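Local coordinates for EKC/KEOPS complex subunit PCC1 (Saccharomyces cerevisiae, PDB 4WXA), which serves as the dimerization module of the EKC/KEOPS complex, which is required to place the threonylcarbamoyl group on adenosine 37 of tRNAs reading codons that begin with adenine, at residues E14-F19 and V53-F58. Numbering follows the deposited sequence.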
loop_
_atom_site.group_PDB
_atom_site.type_symbol
_atom_site.label_atom_id
_atom_site.label_comp_id
_atom_site.label_asym_id
_atom_site.label_seq_id
_atom_site.Cartn_x
_atom_site.Cartn_y
_atom_site.Cartn_z
ATOM N N GLU A 14 6.681 -2.167 -1.192
ATOM C CA GLU A 14 6.621 -2.886 -2.472
ATOM C C GLU A 14 5.820 -4.132 -2.286
ATOM O O GLU A 14 6.009 -4.956 -1.384
ATOM C CB GLU A 14 7.985 -3.167 -3.056
ATOM C CG GLU A 14 7.917 -4.226 -4.144
ATOM C CD GLU A 14 8.952 -4.062 -5.237
ATOM O OE1 GLU A 14 10.151 -4.281 -4.968
ATOM O OE2 GLU A 14 8.568 -3.761 -6.386
ATOM N N LEU A 15 4.889 -4.256 -3.173
ATOM C CA LEU A 15 4.010 -5.364 -3.177
ATOM C C LEU A 15 4.290 -6.288 -4.394
ATOM O O LEU A 15 4.423 -5.805 -5.525
ATOM C CB LEU A 15 2.665 -4.755 -3.259
ATOM C CG LEU A 15 1.493 -5.705 -3.281
ATOM C CD1 LEU A 15 1.389 -6.548 -2.016
ATOM C CD2 LEU A 15 0.232 -4.848 -3.393
ATOM N N LYS A 16 4.460 -7.588 -4.174
ATOM C CA LYS A 16 4.707 -8.546 -5.335
ATOM C C LYS A 16 3.601 -9.581 -5.433
ATOM O O LYS A 16 3.299 -10.259 -4.450
ATOM C CB LYS A 16 6.020 -9.262 -5.194
ATOM C CG LYS A 16 7.184 -8.413 -4.710
ATOM C CD LYS A 16 8.432 -9.249 -4.799
ATOM C CE LYS A 16 9.704 -8.456 -4.684
ATOM N NZ LYS A 16 9.969 -7.955 -3.312
ATOM N N ILE A 17 2.978 -9.689 -6.599
ATOM C CA ILE A 17 1.782 -10.496 -6.734
ATOM C C ILE A 17 1.951 -11.554 -7.835
ATOM O O ILE A 17 1.912 -11.236 -8.999
ATOM C CB ILE A 17 0.591 -9.596 -7.054
ATOM C CG1 ILE A 17 0.332 -8.650 -5.865
ATOM C CG2 ILE A 17 -0.695 -10.363 -7.298
ATOM C CD1 ILE A 17 0.119 -7.267 -6.400
ATOM N N PRO A 18 2.132 -12.835 -7.452
ATOM C CA PRO A 18 2.347 -13.910 -8.406
ATOM C C PRO A 18 1.092 -14.390 -9.059
ATOM O O PRO A 18 0.229 -14.920 -8.408
ATOM C CB PRO A 18 2.975 -15.025 -7.599
ATOM C CG PRO A 18 3.196 -14.485 -6.256
ATOM C CD PRO A 18 2.397 -13.244 -6.082
ATOM N N PHE A 19 0.968 -14.180 -10.349
ATOM C CA PHE A 19 -0.157 -14.757 -11.068
ATOM C C PHE A 19 0.245 -16.132 -11.675
ATOM O O PHE A 19 1.379 -16.543 -11.637
ATOM C CB PHE A 19 -0.547 -13.787 -12.171
ATOM C CG PHE A 19 -1.266 -12.579 -11.690
ATOM C CD1 PHE A 19 -0.581 -11.498 -11.311
ATOM C CD2 PHE A 19 -2.645 -12.543 -11.650
ATOM C CE1 PHE A 19 -1.239 -10.364 -10.879
ATOM C CE2 PHE A 19 -3.319 -11.422 -11.234
ATOM C CZ PHE A 19 -2.603 -10.313 -10.846
ATOM N N VAL A 53 4.894 -12.273 -12.420
ATOM C CA VAL A 53 4.740 -11.446 -11.166
ATOM C C VAL A 53 4.414 -9.989 -11.487
ATOM O O VAL A 53 5.060 -9.360 -12.323
ATOM C CB VAL A 53 6.000 -11.450 -10.298
ATOM C CG1 VAL A 53 5.749 -10.665 -9.029
ATOM C CG2 VAL A 53 6.370 -12.891 -9.885
ATOM N N MET A 54 3.421 -9.448 -10.800
ATOM C CA MET A 54 3.150 -8.008 -10.832
ATOM C C MET A 54 3.876 -7.293 -9.665
ATOM O O MET A 54 3.815 -7.735 -8.536
ATOM C CB MET A 54 1.667 -7.757 -10.778
ATOM C CG MET A 54 1.318 -6.270 -10.892
ATOM S SD MET A 54 -0.417 -5.990 -10.388
ATOM C CE MET A 54 -0.825 -4.661 -11.468
ATOM N N LEU A 55 4.578 -6.201 -9.974
ATOM C CA LEU A 55 5.360 -5.476 -9.032
ATOM C C LEU A 55 4.705 -4.079 -8.871
ATOM O O LEU A 55 4.473 -3.391 -9.873
ATOM C CB LEU A 55 6.775 -5.429 -9.530
ATOM C CG LEU A 55 7.418 -6.736 -9.913
ATOM C CD1 LEU A 55 8.772 -6.597 -10.576
ATOM C CD2 LEU A 55 7.630 -7.635 -8.696
ATOM N N VAL A 56 4.328 -3.699 -7.618
ATOM C CA VAL A 56 3.777 -2.370 -7.353
ATOM C C VAL A 56 4.592 -1.700 -6.215
ATOM O O VAL A 56 4.621 -2.153 -5.063
ATOM C CB VAL A 56 2.345 -2.467 -6.840
ATOM C CG1 VAL A 56 1.680 -1.094 -6.793
ATOM C CG2 VAL A 56 1.494 -3.281 -7.734
ATOM N N GLN A 57 5.270 -0.636 -6.567
ATOM C CA GLN A 57 6.123 0.125 -5.700
ATOM C C GLN A 57 5.387 1.461 -5.315
ATOM O O GLN A 57 5.044 2.285 -6.203
ATOM C CB GLN A 57 7.372 0.397 -6.478
ATOM C CG GLN A 57 8.460 1.183 -5.794
ATOM C CD GLN A 57 8.938 0.450 -4.545
ATOM O OE1 GLN A 57 9.549 -0.628 -4.647
ATOM N NE2 GLN A 57 8.603 0.998 -3.362
ATOM N N PHE A 58 5.062 1.596 -4.016
ATOM C CA PHE A 58 4.579 2.864 -3.424
ATOM C C PHE A 58 5.705 3.644 -2.749
ATOM O O PHE A 58 6.628 3.053 -2.189
ATOM C CB PHE A 58 3.538 2.552 -2.366
ATOM C CG PHE A 58 2.469 1.618 -2.823
ATOM C CD1 PHE A 58 2.665 0.261 -2.790
ATOM C CD2 PHE A 58 1.254 2.096 -3.283
ATOM C CE1 PHE A 58 1.666 -0.634 -3.214
ATOM C CE2 PHE A 58 0.262 1.231 -3.705
ATOM C CZ PHE A 58 0.477 -0.155 -3.675
#
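CB of Met-54 lies at the edge of the Phe-19 ring, near its plane and 3.9 Å from CE1 of Phe-19; Ala-25 and Ala-28 of helix 22-31 also touch the Phe-19 side chain. At the other end the Phe-58 ring likewise offers its edge to CB of Leu-15, near the ring plane and 4.2 Å from CE1 of Phe-58, and Val-70 of helix 63-88 packs against the Phe-58 side chain. Between the two rings, strands 11-18 and 53-60 form an antiparallel ladder (segments at 164°) in the three-stranded sheet of Pcc1, where 53-60 lies between 11-18 and 43-50. Two hydrogen-bonded pairs define the register: Leu-15 N donates to Val-56 O (2.8 Å) and Val-56 N to Leu-15 O, and Ile-17 and Met-54 exchange the same two bonds. Leu-15, Ile-17, Met-54 and Val-56 share the buried, helix-covered face, where CD1 of Ile-17 comes within 4.2 Å of SD of Met-54. Glu-14, Lys-16, Val-53, Leu-55 and Gln-57 occupy the other face. Strand 11-18 also pairs with a GON7 strand, continuing the sheet into that chain. With CG anti to the backbone N (chi1 164°) and the chain bent at chi2, CD of Glu-14 comes within 3.5 Å of OE1 of Gln-57, carboxylate and amide planes 54° apart, and OE2 of Glu-14 lies 4.0 Å from CB of Leu-55. An alanine at Glu-14 would remove the carboxylate and is likely to leave CB of Leu-55 and the amide of Gln-57 less covered. That amide is held by NE2 donating to Phe-58 O, while OE1 of Gln-57 sits 3.4 Å from CB of Glu-14.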